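Local coordinates for uncharacterized protein (Paraburkholderia phytofirmans, PDB 5T11) that is a periplasmic lipoprotein, PelC, that assembles into a dodecamer and probably guides Pel polysaccharide export across the outer membrane, at residues A39-I52 against A145-A158. The protein carries 1 engineered substitution. Sequence-based numbering, arbitrary orientation.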
ATOM      1  N   ALA B  39     -29.375  -5.837 -17.960  1.00 37.00           N
ATOM      2  CA  ALA B  39     -30.316  -5.054 -18.764  1.00 38.16           C
ATOM      3  C   ALA B  39     -31.205  -5.965 -19.604  1.00 38.33           C
ATOM      4  O   ALA B  39     -32.384  -5.657 -19.816  1.00 37.40           O
ATOM      5  CB  ALA B  39     -29.582  -4.060 -19.656  1.00 32.02           C
ATOM      6  N   GLU B  40     -30.659  -7.088 -20.092  1.00 37.58           N
ATOM      7  CA  GLU B  40     -31.469  -8.025 -20.871  1.00 41.13           C
ATOM      8  C   GLU B  40     -32.604  -8.593 -20.027  1.00 45.96           C
ATOM      9  O   GLU B  40     -33.755  -8.655 -20.477  1.00 45.92           O
ATOM     10  CB  GLU B  40     -30.605  -9.167 -21.408  1.00 39.74           C
ATOM     11  CG  GLU B  40     -29.679  -8.818 -22.542  1.00 44.74           C
ATOM     12  CD  GLU B  40     -28.571  -9.852 -22.709  1.00 61.38           C
ATOM     13  OE1 GLU B  40     -28.560 -10.827 -21.925  1.00 64.76           O
ATOM     14  OE2 GLU B  40     -27.714  -9.689 -23.611  1.00 62.62           O
ATOM     15  N   SER B  41     -32.288  -9.027 -18.800  1.00 36.13           N
ATOM     16  CA  SER B  41     -33.294  -9.606 -17.912  1.00 42.26           C
ATOM     17  C   SER B  41     -34.351  -8.581 -17.532  1.00 37.38           C
ATOM     18  O   SER B  41     -35.555  -8.867 -17.573  1.00 38.76           O
ATOM     19  CB  SER B  41     -32.634 -10.167 -16.649  1.00 44.42           C
ATOM     20  OG  SER B  41     -31.801 -11.255 -16.979  1.00 53.68           O
ATOM     21  N   ILE B  42     -33.917  -7.388 -17.120  1.00 36.13           N
ATOM     22  CA  ILE B  42     -34.882  -6.347 -16.784  1.00 36.44           C
ATOM     23  C   ILE B  42     -35.725  -6.009 -18.006  1.00 36.39           C
ATOM     24  O   ILE B  42     -36.953  -5.879 -17.915  1.00 40.30           O
ATOM     25  CB  ILE B  42     -34.167  -5.102 -16.217  1.00 35.70           C
ATOM     26  CG1 ILE B  42     -33.511  -5.422 -14.880  1.00 36.34           C
ATOM     27  CG2 ILE B  42     -35.170  -3.942 -16.037  1.00 36.55           C
ATOM     28  CD1 ILE B  42     -32.388  -4.410 -14.470  1.00 35.96           C
ATOM     29  N   ALA B  43     -35.089  -5.918 -19.182  1.00 35.83           N
ATOM     30  CA  ALA B  43     -35.824  -5.522 -20.381  1.00 38.86           C
ATOM     31  C   ALA B  43     -36.847  -6.579 -20.768  1.00 46.70           C
ATOM     32  O   ALA B  43     -37.982  -6.245 -21.139  1.00 41.01           O
ATOM     33  CB  ALA B  43     -34.869  -5.259 -21.548  1.00 36.36           C
ATOM     34  N   ALA B  44     -36.465  -7.861 -20.678  1.00 42.63           N
ATOM     35  CA  ALA B  44     -37.400  -8.936 -20.994  1.00 47.69           C
ATOM     36  C   ALA B  44     -38.635  -8.865 -20.103  1.00 52.00           C
ATOM     37  O   ALA B  44     -39.773  -8.951 -20.593  1.00 47.14           O
ATOM     38  CB  ALA B  44     -36.718 -10.300 -20.861  1.00 41.37           C
ATOM     39  N   ASN B  45     -38.433  -8.702 -18.789  1.00 41.36           N
ATOM     40  CA  ASN B  45     -39.577  -8.627 -17.882  1.00 44.96           C
ATOM     41  C   ASN B  45     -40.416  -7.377 -18.147  1.00 44.24           C
ATOM     42  O   ASN B  45     -41.647  -7.424 -18.049  1.00 45.08           O
ATOM     43  CB  ASN B  45     -39.117  -8.680 -16.426  1.00 43.50           C
ATOM     44  CG  ASN B  45     -39.021 -10.115 -15.890  1.00 64.61           C
ATOM     45  OD1 ASN B  45     -39.022 -11.085 -16.659  1.00 58.78           O
ATOM     46  ND2 ASN B  45     -38.950 -10.251 -14.565  1.00 46.72           N
ATOM     47  N   THR B  46     -39.773  -6.265 -18.509  1.00 41.06           N
ATOM     48  CA  THR B  46     -40.510  -5.035 -18.788  1.00 41.31           C
ATOM     49  C   THR B  46     -41.432  -5.207 -19.992  1.00 44.60           C
ATOM     50  O   THR B  46     -42.631  -4.903 -19.922  1.00 48.92           O
ATOM     51  CB  THR B  46     -39.526  -3.877 -19.017  1.00 45.48           C
ATOM     52  OG1 THR B  46     -38.701  -3.696 -17.853  1.00 48.73           O
ATOM     53  CG2 THR B  46     -40.274  -2.573 -19.309  1.00 47.24           C
ATOM     54  N   LEU B  47     -40.890  -5.717 -21.104  1.00 45.44           N
ATOM     55  CA  LEU B  47     -41.713  -6.032 -22.270  1.00 46.99           C
ATOM     56  C   LEU B  47     -42.880  -6.938 -21.903  1.00 51.22           C
ATOM     57  O   LEU B  47     -43.988  -6.782 -22.436  1.00 50.28           O
ATOM     58  CB  LEU B  47     -40.869  -6.701 -23.354  1.00 47.95           C
ATOM     59  CG  LEU B  47     -39.812  -5.875 -24.084  1.00 49.55           C
ATOM     60  CD1 LEU B  47     -39.085  -6.775 -25.091  1.00 43.79           C
ATOM     61  CD2 LEU B  47     -40.429  -4.657 -24.773  1.00 45.19           C
ATOM     62  N   ARG B  48     -42.646  -7.906 -21.008  1.00 50.99           N
ATOM     63  CA  ARG B  48     -43.728  -8.781 -20.563  1.00 56.20           C
ATOM     64  C   ARG B  48     -44.723  -8.029 -19.694  1.00 54.15           C
ATOM     65  O   ARG B  48     -45.936  -8.211 -19.835  1.00 53.02           O
ATOM     66  CB  ARG B  48     -43.178  -9.975 -19.789  1.00 54.64           C
ATOM     67  CG  ARG B  48     -42.585 -11.059 -20.639  1.00 54.35           C
ATOM     68  CD  ARG B  48     -42.261 -12.264 -19.767  1.00 65.14           C
ATOM     69  NE  ARG B  48     -41.279 -13.127 -20.402  1.00 65.49           N
ATOM     70  CZ  ARG B  48     -40.009 -13.206 -20.041  1.00 58.74           C
ATOM     71  NH1 ARG B  48     -39.565 -12.486 -19.019  1.00 62.65           N
ATOM     72  NH2 ARG B  48     -39.194 -14.028 -20.694  1.00 58.95           N
ATOM     73  N   ALA B  49     -44.219  -7.207 -18.768  1.00 50.42           N
ATOM     74  CA  ALA B  49     -45.093  -6.351 -17.975  1.00 58.14           C
ATOM     75  C   ALA B  49     -45.958  -5.469 -18.865  1.00 56.78           C
ATOM     76  O   ALA B  49     -47.101  -5.168 -18.513  1.00 56.12           O
ATOM     77  CB  ALA B  49     -44.262  -5.493 -17.020  1.00 60.80           C
ATOM     78  N   GLY B  50     -45.442  -5.076 -20.029  1.00 41.74           N
ATOM     79  CA  GLY B  50     -46.133  -4.250 -20.993  1.00 46.67           C
ATOM     80  C   GLY B  50     -47.164  -4.950 -21.846  1.00 54.26           C
ATOM     81  O   GLY B  50     -47.763  -4.309 -22.713  1.00 53.84           O
ATOM     82  N   GLY B  51     -47.386  -6.245 -21.647  1.00 52.44           N
ATOM     83  CA  GLY B  51     -48.432  -6.960 -22.351  1.00 55.81           C
ATOM     84  C   GLY B  51     -47.989  -7.782 -23.538  1.00 57.10           C
ATOM     85  O   GLY B  51     -48.848  -8.290 -24.268  1.00 59.75           O
ATOM     86  N   ILE B  52     -46.687  -7.914 -23.771  1.00 58.10           N
ATOM     87  CA  ILE B  52     -46.185  -8.846 -24.772  1.00 61.56           C
ATOM     88  C   ILE B  52     -46.095 -10.226 -24.119  1.00 62.41           C
ATOM     89  O   ILE B  52     -45.425 -10.390 -23.095  1.00 59.41           O
ATOM     90  CB  ILE B  52     -44.823  -8.391 -25.320  1.00 59.36           C
ATOM     91  CG1 ILE B  52     -44.828  -6.890 -25.632  1.00 52.30           C
ATOM     92  CG2 ILE B  52     -44.457  -9.174 -26.565  1.00 58.55           C
ATOM     93  CD1 ILE B  52     -45.699  -6.511 -26.778  1.00 60.86           C
ATOM     94  N   ALA B 145     -31.937   1.566 -12.565  1.00 30.27           N
ATOM     95  CA  ALA B 145     -31.918   0.887 -13.860  1.00 32.71           C
ATOM     96  C   ALA B 145     -33.295   0.325 -14.231  1.00 38.83           C
ATOM     97  O   ALA B 145     -33.729   0.434 -15.388  1.00 37.01           O
ATOM     98  CB  ALA B 145     -30.872  -0.226 -13.842  1.00 30.69           C
ATOM     99  N   THR B 146     -33.998  -0.282 -13.270  1.00 39.09           N
ATOM    100  CA  THR B 146     -35.275  -0.906 -13.595  1.00 39.24           C
ATOM    101  C   THR B 146     -36.314   0.155 -13.938  1.00 42.58           C
ATOM    102  O   THR B 146     -37.046   0.032 -14.928  1.00 37.48           O
ATOM    103  CB  THR B 146     -35.764  -1.779 -12.436  1.00 45.77           C
ATOM    104  OG1 THR B 146     -35.836  -0.982 -11.245  1.00 56.99           O
ATOM    105  CG2 THR B 146     -34.821  -2.974 -12.210  1.00 30.56           C
ATOM    106  N   SER B 147     -36.385   1.208 -13.123  1.00 41.50           N
ATOM    107  CA  SER B 147     -37.298   2.316 -13.383  1.00 46.93           C
ATOM    108  C   SER B 147     -37.035   2.953 -14.748  1.00 47.95           C
ATOM    109  O   SER B 147     -37.979   3.309 -15.466  1.00 40.57           O
ATOM    110  CB  SER B 147     -37.162   3.350 -12.261  1.00 43.98           C
ATOM    111  OG  SER B 147     -38.132   4.373 -12.340  1.00 56.14           O
ATOM    112  N   LEU B 148     -35.758   3.089 -15.133  1.00 42.46           N
ATOM    113  CA  LEU B 148     -35.427   3.782 -16.379  1.00 40.73           C
ATOM    114  C   LEU B 148     -35.764   2.934 -17.602  1.00 39.55           C
ATOM    115  O   LEU B 148     -36.313   3.440 -18.593  1.00 37.75           O
ATOM    116  CB  LEU B 148     -33.943   4.155 -16.401  1.00 36.92           C
ATOM    117  CG  LEU B 148     -33.425   4.702 -17.737  1.00 41.43           C
ATOM    118  CD1 LEU B 148     -34.070   6.058 -18.058  1.00 38.33           C
ATOM    119  CD2 LEU B 148     -31.876   4.825 -17.765  1.00 34.73           C
ATOM    120  N   ILE B 149     -35.417   1.654 -17.556  1.00 36.46           N
ATOM    121  CA  ILE B 149     -35.716   0.771 -18.673  1.00 37.10           C
ATOM    122  C   ILE B 149     -37.222   0.660 -18.874  1.00 39.11           C
ATOM    123  O   ILE B 149     -37.710   0.649 -20.015  1.00 42.94           O
ATOM    124  CB  ILE B 149     -35.051  -0.593 -18.443  1.00 35.96           C
ATOM    125  CG1 ILE B 149     -33.545  -0.451 -18.651  1.00 34.23           C
ATOM    126  CG2 ILE B 149     -35.644  -1.656 -19.389  1.00 31.45           C
ATOM    127  CD1 ILE B 149     -32.711  -1.489 -17.944  1.00 30.49           C
ATOM    128  N   ALA B 150     -37.988   0.621 -17.776  1.00 39.00           N
ATOM    129  CA  ALA B 150     -39.446   0.638 -17.889  1.00 45.06           C
ATOM    130  C   ALA B 150     -39.918   1.877 -18.640  1.00 50.29           C
ATOM    131  O   ALA B 150     -40.772   1.790 -19.531  1.00 42.19           O
ATOM    132  CB  ALA B 150     -40.096   0.567 -16.505  1.00 40.62           C
ATOM    133  N   LYS B 151     -39.352   3.042 -18.305  1.00 48.06           N
ATOM    134  CA  LYS B 151     -39.714   4.274 -19.007  1.00 47.08           C
ATOM    135  C   LYS B 151     -39.308   4.199 -20.480  1.00 44.90           C
ATOM    136  O   LYS B 151     -40.120   4.459 -21.380  1.00 41.71           O
ATOM    137  CB  LYS B 151     -39.051   5.472 -18.303  1.00 49.04           C
ATOM    138  CG  LYS B 151     -39.398   6.851 -18.849  1.00 52.94           C
ATOM    139  CD  LYS B 151     -40.869   7.184 -18.609  1.00 69.25           C
ATOM    140  CE  LYS B 151     -41.225   8.609 -19.032  1.00 74.83           C
ATOM    141  NZ  LYS B 151     -42.702   8.782 -19.100  1.00 76.06           N
ATOM    142  N   VAL B 152     -38.054   3.804 -20.740  1.00 39.69           N
ATOM    143  CA  VAL B 152     -37.515   3.795 -22.099  1.00 36.70           C
ATOM    144  C   VAL B 152     -38.317   2.858 -23.003  1.00 41.72           C
ATOM    145  O   VAL B 152     -38.575   3.172 -24.173  1.00 43.24           O
ATOM    146  CB  VAL B 152     -36.024   3.406 -22.071  1.00 41.12           C
ATOM    147  CG1 VAL B 152     -35.533   3.062 -23.473  1.00 47.32           C
ATOM    148  CG2 VAL B 152     -35.175   4.531 -21.457  1.00 39.31           C
ATOM    149  N   LEU B 153     -38.702   1.693 -22.491  1.00 37.12           N
ATOM    150  CA  LEU B 153     -39.408   0.690 -23.282  1.00 43.06           C
ATOM    151  C   LEU B 153     -40.925   0.847 -23.237  1.00 46.07           C
ATOM    152  O   LEU B 153     -41.644   0.016 -23.811  1.00 46.76           O
ATOM    153  CB  LEU B 153     -39.023  -0.721 -22.817  1.00 41.16           C
ATOM    154  CG  LEU B 153     -37.542  -1.111 -22.954  1.00 38.25           C
ATOM    155  CD1 LEU B 153     -37.322  -2.577 -22.553  1.00 39.28           C
ATOM    156  CD2 LEU B 153     -37.018  -0.853 -24.374  1.00 38.95           C
ATOM    157  N   SER B 154     -41.429   1.893 -22.582  1.00 47.11           N
ATOM    158  CA  SER B 154     -42.875   2.081 -22.509  1.00 49.53           C
ATOM    159  C   SER B 154     -43.579   2.170 -23.868  1.00 50.45           C
ATOM    160  O   SER B 154     -44.739   1.730 -23.943  1.00 56.18           O
ATOM    161  CB  SER B 154     -43.203   3.323 -21.666  1.00 52.03           C
ATOM    162  OG  SER B 154     -42.841   4.512 -22.339  1.00 61.92           O
ATOM    163  N   PRO B 155     -42.984   2.705 -24.947  1.00 49.75           N
ATOM    164  CA  PRO B 155     -43.700   2.676 -26.238  1.00 51.21           C
ATOM    165  C   PRO B 155     -43.865   1.275 -26.828  1.00 53.39           C
ATOM    166  O   PRO B 155     -44.628   1.124 -27.791  1.00 48.73           O
ATOM    167  CB  PRO B 155     -42.838   3.563 -27.146  1.00 51.51           C
ATOM    168  CG  PRO B 155     -41.990   4.404 -26.195  1.00 48.55           C
ATOM    169  CD  PRO B 155     -41.737   3.497 -25.038  1.00 45.64           C
ATOM    170  N   LEU B 156     -43.191   0.253 -26.302  1.00 47.77           N
ATOM    171  CA  LEU B 156     -43.370  -1.109 -26.797  1.00 52.29           C
ATOM    172  C   LEU B 156     -44.446  -1.888 -26.045  1.00 55.26           C
ATOM    173  O   LEU B 156     -44.581  -3.098 -26.257  1.00 53.24           O
ATOM    174  CB  LEU B 156     -42.053  -1.878 -26.736  1.00 46.59           C
ATOM    175  CG  LEU B 156     -40.865  -1.213 -27.438  1.00 47.87           C
ATOM    176  CD1 LEU B 156     -39.654  -2.132 -27.404  1.00 38.32           C
ATOM    177  CD2 LEU B 156     -41.219  -0.840 -28.867  1.00 50.94           C
ATOM    178  N   GLN B 157     -45.217  -1.229 -25.185  1.00 53.94           N
ATOM    179  CA  GLN B 157     -46.350  -1.898 -24.558  1.00 56.49           C
ATOM    180  C   GLN B 157     -47.373  -2.327 -25.608  1.00 61.77           C
ATOM    181  O   GLN B 157     -47.519  -1.706 -26.666  1.00 54.06           O
ATOM    182  CB  GLN B 157     -47.002  -0.980 -23.527  1.00 59.47           C
ATOM    183  CG  GLN B 157     -46.101  -0.664 -22.352  1.00 59.88           C
ATOM    184  CD  GLN B 157     -46.641   0.462 -21.480  1.00 72.74           C
ATOM    185  OE1 GLN B 157     -47.731   0.989 -21.722  1.00 75.49           O
ATOM    186  NE2 GLN B 157     -45.872   0.837 -20.452  1.00 76.08           N
ATOM    187  N   ALA B 158     -48.070  -3.420 -25.317  1.00 65.27           N
ATOM    188  CA  ALA B 158     -49.102  -3.896 -26.223  1.00 72.91           C
ATOM    189  C   ALA B 158     -50.249  -2.897 -26.244  1.00 81.66           C
ATOM    190  O   ALA B 158     -50.728  -2.468 -25.191  1.00 77.36           O
ATOM    191  CB  ALA B 158     -49.605  -5.272 -25.796  1.00 69.62           C
TER
HETATM  192  O   HOH W   1     -38.321  -2.483 -15.634  1.00 41.16           O
HETATM  193  O   HOH W   2     -44.128  -4.227 -23.521  1.00 43.29           O
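Ile149 fits as a knob into a hole formed by Ala39, Ile42, Ala43 and Thr46. Its two branches part there. CD1 of Ile149 reaches CG2 of Ile42 at 4.0 Å. CG1 lies beside the backbone N (chi1 -73°), which puts CG2 anti to it, against CA of Ala43 and the Thr46 hydroxyl. Next to this knob, Ile42 crosses Thr146 at about a right angle, with Ile42 CD1 3.6 Å from Thr146 CG2. Thr46 turns its methyl onto the other helix, Thr46 CG2 3.6 Å from Ala150 CA. Further along, CD1 of Leu153 meets CB of Ala43, and CD2 of Leu47 meets CD1 of Leu156 at 3.7 Å.

Helices 35-49 and 141-152 run in the same general sense; the axes of their parts 39-49 and 145-152 are 50° apart and 9.5 Å apart at closest approach. They pack side by side on one face of the mixed sheet. Trp99 of strand 90-99 touches Ile42 and Ala145, and Phe115 of strand 109-119 touches Leu153.

Beyond helix 35-49 the chain turns through a Schellman motif, with Gly51 at positive phi. Gly50 O accepts a hydrogen bond from Ala158 N (2.8 Å, N-H...O angle 161°). Two waters also bridge the segments. One donates to Thr46 OG1 and Thr146 O, the other to Leu47 O and Leu156 O. The Thr46 hydroxyl donates in turn to Ile42 O at 2.8 Å, from above the carbonyl plane, and this bond fixes its rotation. On helix 35-49, Asn45 ND2 bonds Thr130 OG1 of a neighbouring subunit.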